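Local coordinates for protein similarities with probable monooxygenase (PDB 4HB9) that binds FAD and probably acts as a flavin-dependent monooxygenase of the aromatic-ring hydroxylase type, at residues 307-321 with 356-370. Residues are numbered along the deposited sequence; the frame is centred on the assembly and turned at random.
With FAD (flavin-adenine dinucleotide), chain B; EDO (1,2-ethanediol), chain J.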
loop_
_atom_site.group_PDB
_atom_site.type_symbol
_atom_site.label_atom_id
_atom_site.label_comp_id
_atom_site.label_asym_id
_atom_site.label_seq_id
_atom_site.Cartn_x
_atom_site.Cartn_y
_atom_site.Cartn_z
ATOM N N PRO A 307 -10.476 -8.657 19.473
ATOM C CA PRO A 307 -11.074 -9.811 18.796
ATOM C C PRO A 307 -12.540 -9.640 18.450
ATOM O O PRO A 307 -13.288 -8.911 19.123
ATOM C CB PRO A 307 -10.851 -10.968 19.779
ATOM C CG PRO A 307 -10.443 -10.348 21.063
ATOM C CD PRO A 307 -9.799 -9.041 20.721
ATOM N N TRP A 308 -12.930 -10.254 17.341
ATOM C CA TRP A 308 -14.323 -10.354 16.974
ATOM C C TRP A 308 -14.647 -11.838 16.767
ATOM O O TRP A 308 -13.735 -12.671 16.641
ATOM C CB TRP A 308 -14.603 -9.530 15.729
ATOM C CG TRP A 308 -13.786 -9.902 14.534
ATOM C CD1 TRP A 308 -14.077 -10.875 13.619
ATOM C CD2 TRP A 308 -12.564 -9.293 14.104
ATOM N NE1 TRP A 308 -13.106 -10.917 12.643
ATOM C CE2 TRP A 308 -12.156 -9.967 12.922
ATOM C CE3 TRP A 308 -11.751 -8.259 14.614
ATOM C CZ2 TRP A 308 -10.983 -9.633 12.236
ATOM C CZ3 TRP A 308 -10.578 -7.910 13.915
ATOM C CH2 TRP A 308 -10.207 -8.608 12.744
ATOM N N LYS A 309 -15.934 -12.167 16.747
ATOM C CA LYS A 309 -16.364 -13.558 16.534
ATOM C C LYS A 309 -16.140 -13.935 15.067
ATOM O O LYS A 309 -16.594 -13.240 14.180
ATOM C CB LYS A 309 -17.851 -13.740 16.879
ATOM C CG LYS A 309 -18.344 -15.174 16.763
ATOM C CD LYS A 309 -19.844 -15.266 17.038
ATOM C CE LYS A 309 -20.416 -16.631 16.689
ATOM N NZ LYS A 309 -19.935 -17.693 17.608
ATOM N N SER A 310 -15.476 -15.051 14.829
ATOM C CA SER A 310 -15.101 -15.427 13.472
ATOM C C SER A 310 -16.281 -16.022 12.729
ATOM O O SER A 310 -17.204 -16.595 13.332
ATOM C CB SER A 310 -13.951 -16.415 13.485
ATOM O OG SER A 310 -12.807 -15.827 14.049
ATOM N N SER A 311 -16.271 -15.854 11.415
ATOM C CA SER A 311 -17.273 -16.463 10.572
ATOM C C SER A 311 -16.634 -16.765 9.221
ATOM O O SER A 311 -15.423 -16.687 9.080
ATOM C CB SER A 311 -18.469 -15.529 10.420
ATOM O OG SER A 311 -18.160 -14.396 9.633
ATOM N N THR A 312 -17.466 -17.061 8.242
ATOM C CA THR A 312 -17.002 -17.300 6.884
ATOM C C THR A 312 -16.780 -16.011 6.083
ATOM O O THR A 312 -16.434 -16.071 4.915
ATOM C CB THR A 312 -17.985 -18.224 6.154
ATOM O OG1 THR A 312 -19.274 -17.619 6.139
ATOM C CG2 THR A 312 -18.053 -19.582 6.855
ATOM N N VAL A 313 -16.963 -14.850 6.703
ATOM C CA VAL A 313 -16.549 -13.556 6.116
ATOM C C VAL A 313 -15.304 -13.137 6.877
ATOM O O VAL A 313 -15.269 -13.174 8.146
ATOM C CB VAL A 313 -17.616 -12.448 6.311
ATOM C CG1 VAL A 313 -17.140 -11.112 5.766
ATOM C CG2 VAL A 313 -18.943 -12.825 5.667
ATOM N N THR A 314 -14.269 -12.735 6.135
ATOM C CA THR A 314 -13.091 -12.169 6.763
ATOM C C THR A 314 -12.492 -11.040 5.896
ATOM O O THR A 314 -13.055 -10.669 4.889
ATOM C CB THR A 314 -12.063 -13.255 7.145
ATOM O OG1 THR A 314 -11.093 -12.713 8.028
ATOM C CG2 THR A 314 -11.360 -13.854 5.979
ATOM N N LEU A 315 -11.384 -10.470 6.348
ATOM C CA LEU A 315 -10.801 -9.288 5.689
ATOM C C LEU A 315 -9.317 -9.440 5.549
ATOM O O LEU A 315 -8.710 -10.173 6.341
ATOM C CB LEU A 315 -11.069 -8.031 6.523
ATOM C CG LEU A 315 -12.550 -7.709 6.734
ATOM C CD1 LEU A 315 -12.707 -6.677 7.838
ATOM C CD2 LEU A 315 -13.236 -7.266 5.466
ATOM N N LEU A 316 -8.724 -8.724 4.579
ATOM C CA LEU A 316 -7.272 -8.614 4.529
ATOM C C LEU A 316 -6.801 -7.292 3.952
ATOM O O LEU A 316 -7.577 -6.542 3.414
ATOM C CB LEU A 316 -6.596 -9.802 3.830
ATOM C CG LEU A 316 -6.614 -10.068 2.346
ATOM C CD1 LEU A 316 -5.770 -9.090 1.522
ATOM C CD2 LEU A 316 -6.071 -11.476 2.146
ATOM N N GLY A 317 -5.527 -7.002 4.147
ATOM C CA GLY A 317 -4.930 -5.792 3.608
ATOM C C GLY A 317 -5.414 -4.530 4.285
ATOM O O GLY A 317 -5.727 -4.539 5.483
ATOM N N ASP A 318 -5.457 -3.443 3.505
ATOM C CA ASP A 318 -5.897 -2.123 3.975
ATOM C C ASP A 318 -7.329 -2.110 4.516
ATOM O O ASP A 318 -7.631 -1.314 5.411
ATOM C CB ASP A 318 -5.736 -1.063 2.883
ATOM C CG ASP A 318 -4.259 -0.642 2.665
ATOM O OD1 ASP A 318 -3.375 -1.092 3.420
ATOM O OD2 ASP A 318 -3.991 0.148 1.729
ATOM N N ALA A 319 -8.182 -3.000 4.017
ATOM C CA ALA A 319 -9.531 -3.186 4.555
ATOM C C ALA A 319 -9.557 -3.287 6.072
ATOM O O ALA A 319 -10.524 -2.852 6.707
ATOM C CB ALA A 319 -10.206 -4.405 3.936
ATOM N N ILE A 320 -8.506 -3.854 6.651
ATOM C CA ILE A 320 -8.435 -4.041 8.086
ATOM C C ILE A 320 -7.170 -3.440 8.736
ATOM O O ILE A 320 -7.139 -3.297 9.958
ATOM C CB ILE A 320 -8.635 -5.554 8.415
ATOM C CG1 ILE A 320 -8.837 -5.781 9.912
ATOM C CG2 ILE A 320 -7.484 -6.388 7.901
ATOM C CD1 ILE A 320 -10.076 -5.126 10.483
ATOM N N HIS A 321 -6.176 -3.038 7.929
ATOM C CA HIS A 321 -4.866 -2.532 8.397
ATOM C C HIS A 321 -4.596 -1.048 8.309
ATOM O O HIS A 321 -3.783 -0.533 9.078
ATOM C CB HIS A 321 -3.740 -3.086 7.509
ATOM C CG HIS A 321 -3.451 -4.505 7.752
ATOM N ND1 HIS A 321 -3.163 -4.980 9.005
ATOM C CD2 HIS A 321 -3.442 -5.569 6.925
ATOM C CE1 HIS A 321 -2.965 -6.283 8.934
ATOM N NE2 HIS A 321 -3.151 -6.662 7.688
ATOM N N VAL A 356 -14.135 -22.240 10.141
ATOM C CA VAL A 356 -14.202 -21.067 11.005
ATOM C C VAL A 356 -13.047 -21.030 12.000
ATOM O O VAL A 356 -12.479 -19.950 12.254
ATOM C CB VAL A 356 -15.578 -20.897 11.691
ATOM C CG1 VAL A 356 -15.568 -19.670 12.590
ATOM C CG2 VAL A 356 -16.648 -20.710 10.639
ATOM N N LYS A 357 -12.653 -22.176 12.550
ATOM C CA LYS A 357 -11.482 -22.206 13.413
ATOM C C LYS A 357 -10.220 -21.699 12.686
ATOM O O LYS A 357 -9.430 -20.950 13.254
ATOM C CB LYS A 357 -11.207 -23.605 13.976
ATOM C CG LYS A 357 -11.802 -23.885 15.346
ATOM C CD LYS A 357 -11.424 -25.298 15.803
ATOM C CE LYS A 357 -12.092 -25.719 17.107
ATOM N NZ LYS A 357 -13.524 -26.073 16.926
ATOM N N ALA A 358 -10.012 -22.161 11.456
ATOM C CA ALA A 358 -8.840 -21.743 10.675
ATOM C C ALA A 358 -8.892 -20.226 10.403
ATOM O O ALA A 358 -7.872 -19.543 10.503
ATOM C CB ALA A 358 -8.781 -22.522 9.364
ATOM N N ILE A 359 -10.069 -19.716 10.059
ATOM C CA ILE A 359 -10.260 -18.276 9.879
ATOM C C ILE A 359 -9.920 -17.523 11.174
ATOM O O ILE A 359 -9.208 -16.517 11.148
ATOM C CB ILE A 359 -11.661 -17.941 9.351
ATOM C CG1 ILE A 359 -11.789 -18.410 7.895
ATOM C CG2 ILE A 359 -11.916 -16.443 9.428
ATOM C CD1 ILE A 359 -13.191 -18.353 7.340
ATOM N N SER A 360 -10.396 -18.031 12.309
ATOM C CA SER A 360 -10.080 -17.449 13.620
ATOM C C SER A 360 -8.600 -17.348 13.922
ATOM O O SER A 360 -8.145 -16.340 14.494
ATOM C CB SER A 360 -10.756 -18.284 14.739
ATOM O OG SER A 360 -10.634 -17.596 15.953
ATOM N N ASP A 361 -7.853 -18.397 13.567
ATOM C CA ASP A 361 -6.396 -18.471 13.738
ATOM C C ASP A 361 -5.734 -17.371 12.914
ATOM O O ASP A 361 -4.828 -16.663 13.404
ATOM C CB ASP A 361 -5.885 -19.865 13.283
ATOM C CG ASP A 361 -4.404 -20.119 13.574
ATOM O OD1 ASP A 361 -3.753 -19.386 14.339
ATOM O OD2 ASP A 361 -3.851 -21.104 13.024
ATOM N N TYR A 362 -6.150 -17.278 11.651
ATOM C CA TYR A 362 -5.661 -16.208 10.755
ATOM C C TYR A 362 -5.899 -14.832 11.402
ATOM O O TYR A 362 -4.991 -14.024 11.498
ATOM C CB TYR A 362 -6.363 -16.283 9.386
ATOM C CG TYR A 362 -6.322 -14.954 8.629
ATOM C CD1 TYR A 362 -5.122 -14.428 8.160
ATOM C CD2 TYR A 362 -7.470 -14.208 8.449
ATOM C CE1 TYR A 362 -5.086 -13.197 7.493
ATOM C CE2 TYR A 362 -7.452 -12.991 7.794
ATOM C CZ TYR A 362 -6.255 -12.486 7.319
ATOM O OH TYR A 362 -6.256 -11.266 6.678
ATOM N N GLU A 363 -7.135 -14.596 11.841
ATOM C CA GLU A 363 -7.528 -13.297 12.387
ATOM C C GLU A 363 -6.761 -12.932 13.637
ATOM O O GLU A 363 -6.367 -11.771 13.816
ATOM C CB GLU A 363 -9.049 -13.214 12.599
ATOM C CG GLU A 363 -9.814 -13.194 11.279
ATOM C CD GLU A 363 -11.301 -13.293 11.449
ATOM O OE1 GLU A 363 -11.716 -13.875 12.486
ATOM O OE2 GLU A 363 -12.062 -12.852 10.534
ATOM N N GLN A 364 -6.505 -13.920 14.491
ATOM C CA GLN A 364 -5.775 -13.683 15.733
ATOM C C GLN A 364 -4.298 -13.343 15.446
ATOM O O GLN A 364 -3.746 -12.392 16.009
ATOM C CB GLN A 364 -5.901 -14.893 16.672
ATOM C CG GLN A 364 -5.379 -14.664 18.065
ATOM C CD GLN A 364 -6.290 -13.808 18.949
ATOM O OE1 GLN A 364 -7.350 -13.322 18.528
ATOM N NE2 GLN A 364 -5.856 -13.594 20.181
ATOM N N GLN A 365 -3.663 -14.092 14.555
ATOM C CA GLN A 365 -2.291 -13.794 14.166
ATOM C C GLN A 365 -2.205 -12.441 13.480
ATOM O O GLN A 365 -1.274 -11.671 13.729
ATOM C CB GLN A 365 -1.709 -14.871 13.239
ATOM C CG GLN A 365 -1.537 -16.213 13.921
ATOM C CD GLN A 365 -0.640 -17.153 13.152
ATOM O OE1 GLN A 365 0.365 -16.740 12.556
ATOM N NE2 GLN A 365 -0.982 -18.429 13.178
HETATM N N MSE A 366 -3.174 -12.154 12.624
HETATM C CA MSE A 366 -3.156 -10.931 11.840
HETATM C C MSE A 366 -3.298 -9.743 12.759
HETATM O O MSE A 366 -2.571 -8.760 12.616
HETATM C CB MSE A 366 -4.250 -10.983 10.788
HETATM C CG MSE A 366 -4.313 -9.712 9.948
HETATM SE SE MSE A 366 -5.621 -8.451 10.713
HETATM C CE MSE A 366 -7.195 -9.441 10.073
ATOM N N ARG A 367 -4.228 -9.809 13.717
ATOM C CA ARG A 367 -4.369 -8.741 14.703
ATOM C C ARG A 367 -3.069 -8.449 15.444
ATOM O O ARG A 367 -2.762 -7.275 15.709
ATOM C CB ARG A 367 -5.498 -9.037 15.710
ATOM C CG ARG A 367 -6.893 -8.734 15.185
ATOM C CD ARG A 367 -7.948 -8.776 16.295
ATOM N NE ARG A 367 -8.029 -10.116 16.867
ATOM C CZ ARG A 367 -8.800 -11.099 16.414
ATOM N NH1 ARG A 367 -9.637 -10.925 15.398
ATOM N NH2 ARG A 367 -8.756 -12.269 17.026
ATOM N N ALA A 368 -2.302 -9.481 15.781
ATOM C CA ALA A 368 -1.050 -9.278 16.526
ATOM C C ALA A 368 -0.059 -8.421 15.749
ATOM O O ALA A 368 0.457 -7.438 16.280
ATOM C CB ALA A 368 -0.390 -10.595 16.900
ATOM N N TYR A 369 0.219 -8.766 14.493
ATOM C CA TYR A 369 1.149 -7.925 13.743
ATOM C C TYR A 369 0.509 -6.632 13.271
ATOM O O TYR A 369 1.209 -5.608 13.212
ATOM C CB TYR A 369 1.908 -8.662 12.628
ATOM C CG TYR A 369 1.081 -9.276 11.525
ATOM C CD1 TYR A 369 0.477 -8.499 10.540
ATOM C CD2 TYR A 369 0.972 -10.658 11.424
ATOM C CE1 TYR A 369 -0.250 -9.089 9.512
ATOM C CE2 TYR A 369 0.262 -11.254 10.411
ATOM C CZ TYR A 369 -0.337 -10.488 9.458
ATOM O OH TYR A 369 -1.021 -11.152 8.484
ATOM N N ALA A 370 -0.792 -6.637 12.981
ATOM C CA ALA A 370 -1.494 -5.409 12.589
ATOM C C ALA A 370 -1.391 -4.325 13.668
ATOM O O ALA A 370 -1.043 -3.165 13.381
ATOM C CB ALA A 370 -2.956 -5.682 12.287
HETATM P PA FAD B . -5.469 -2.239 -2.818
HETATM O O1A FAD B . -4.156 -2.711 -3.383
HETATM O O2A FAD B . -5.891 -0.815 -2.693
HETATM O O5B FAD B . -6.637 -3.042 -3.562
HETATM C C5B FAD B . -8.006 -2.822 -3.279
HETATM C C4B FAD B . -8.746 -3.299 -4.514
HETATM O O4B FAD B . -10.148 -3.391 -4.204
HETATM C C3B FAD B . -8.592 -2.358 -5.725
HETATM O O3B FAD B . -8.308 -3.083 -6.922
HETATM C C2B FAD B . -9.948 -1.683 -5.776
HETATM O O2B FAD B . -10.357 -1.238 -7.057
HETATM C C1B FAD B . -10.861 -2.811 -5.273
HETATM N N9A FAD B . -12.159 -2.396 -4.737
HETATM C C8A FAD B . -12.411 -1.393 -3.855
HETATM N N7A FAD B . -13.735 -1.352 -3.527
HETATM C C5A FAD B . -14.325 -2.345 -4.226
HETATM C C6A FAD B . -15.713 -2.832 -4.345
HETATM N N6A FAD B . -16.664 -2.178 -3.639
HETATM N N1A FAD B . -15.961 -3.869 -5.171
HETATM C C2A FAD B . -14.964 -4.489 -5.843
HETATM N N3A FAD B . -13.673 -4.107 -5.786
HETATM C C4A FAD B . -13.302 -3.047 -4.995
HETATM N N1 FAD B . 3.245 -0.237 0.740
HETATM C C2 FAD B . 4.416 -0.857 1.012
HETATM O O2 FAD B . 4.449 -1.957 1.667
HETATM N N3 FAD B . 5.577 -0.325 0.585
HETATM C C4 FAD B . 5.687 0.836 -0.067
HETATM O O4 FAD B . 6.818 1.264 -0.421
HETATM C C4X FAD B . 4.464 1.589 -0.361
HETATM N N5 FAD B . 4.480 2.775 -1.034
HETATM C C5X FAD B . 3.319 3.429 -1.269
HETATM C C6 FAD B . 3.319 4.651 -1.932
HETATM C C7 FAD B . 2.133 5.339 -2.194
HETATM C C7M FAD B . 2.135 6.672 -2.918
HETATM C C8 FAD B . 0.850 4.770 -1.749
HETATM C C8M FAD B . -0.454 5.485 -2.028
HETATM C C9 FAD B . 0.842 3.547 -1.085
HETATM C C9A FAD B . 2.018 2.844 -0.823
HETATM N N10 FAD B . 2.003 1.605 -0.145
HETATM C C10 FAD B . 3.206 0.956 0.108
HETATM C "C1'" FAD B . 0.757 0.997 0.366
HETATM C "C2'" FAD B . 0.155 -0.032 -0.588
HETATM O "O2'" FAD B . 0.049 0.489 -1.902
HETATM C "C3'" FAD B . -1.233 -0.421 -0.084
HETATM O "O3'" FAD B . -1.171 -0.603 1.330
HETATM C "C4'" FAD B . -1.693 -1.720 -0.730
HETATM O "O4'" FAD B . -2.160 -1.413 -2.030
HETATM C "C5'" FAD B . -2.809 -2.389 0.043
HETATM O "O5'" FAD B . -3.146 -3.572 -0.652
HETATM P P FAD B . -4.694 -4.010 -0.670
HETATM O O1P FAD B . -4.723 -5.228 -1.562
HETATM O O2P FAD B . -5.196 -4.083 0.748
HETATM O O3P FAD B . -5.551 -2.821 -1.323
HETATM C C1 EDO J . -18.481 -10.758 14.305
HETATM O O1 EDO J . -18.912 -11.832 13.471
HETATM C C2 EDO J . -18.449 -9.465 13.506
HETATM O O2 EDO J . -19.741 -9.136 12.985
HETATM O O HOH W 1 -11.427 -12.952 15.029
HETATM O O HOH W 2 -14.562 -13.758 10.524
#
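The carboxylate of E363 takes three direct hydrogen bonds from the 307-321 segment. S310 OG donates to E363 OE1 at 2.7 Å, nearly in line with the C-O bond. T314 OG1 reaches E363 OE2 at 2.7 Å on its anti side. W308 NE1 comes to the same OE2 at 3.0 Å, with OE2 close to the indole plane but NE1 well above the carboxylate plane. One water bonds OE1 and is also held by R367 NH1 and W308 O; another bonds OE2 and is held by S311 N and V313 O. These donors, with the nearby guanidinium of R367, probably favour the ionised carboxylate.

R367 lies over one face of W308 in a cation-pi contact, its CZ 4.5 Å from the centroid of the six-membered ring. The guanidinium stands steeply to the indole, 77° between planes, with NH1 nearest the ring. P307 CA covers one guanidinium face and the backbone O of E363 the other.

Strand 313-315 is an edge strand of the parallel Rossmann-type sheet, beside 157-160, and the 356-370 part of helix 355-386 runs nearly parallel to it, axes 22° apart. At the C-terminal end of the strand, Y362 OH donates to L315 O at 2.7 Å, in the carbonyl plane on a lone pair. The tyrosine CG is anti to its backbone nitrogen (chi1 158°), which sends the ring across to the strand end. There its OH also touches L316 CB.

Nearer the cofactor, M366, a selenomethionine, puts CE against I320 CG2 and SE obliquely against the H321 ring. A370 CB meets that ring at its edge. D337 of helix 330-349 holds H321 NE2, Y369 OH and G317 N. Next to G317, D318 bonds FAD through its backbone N to phosphate O2P and through OD2 to ribityl O3'.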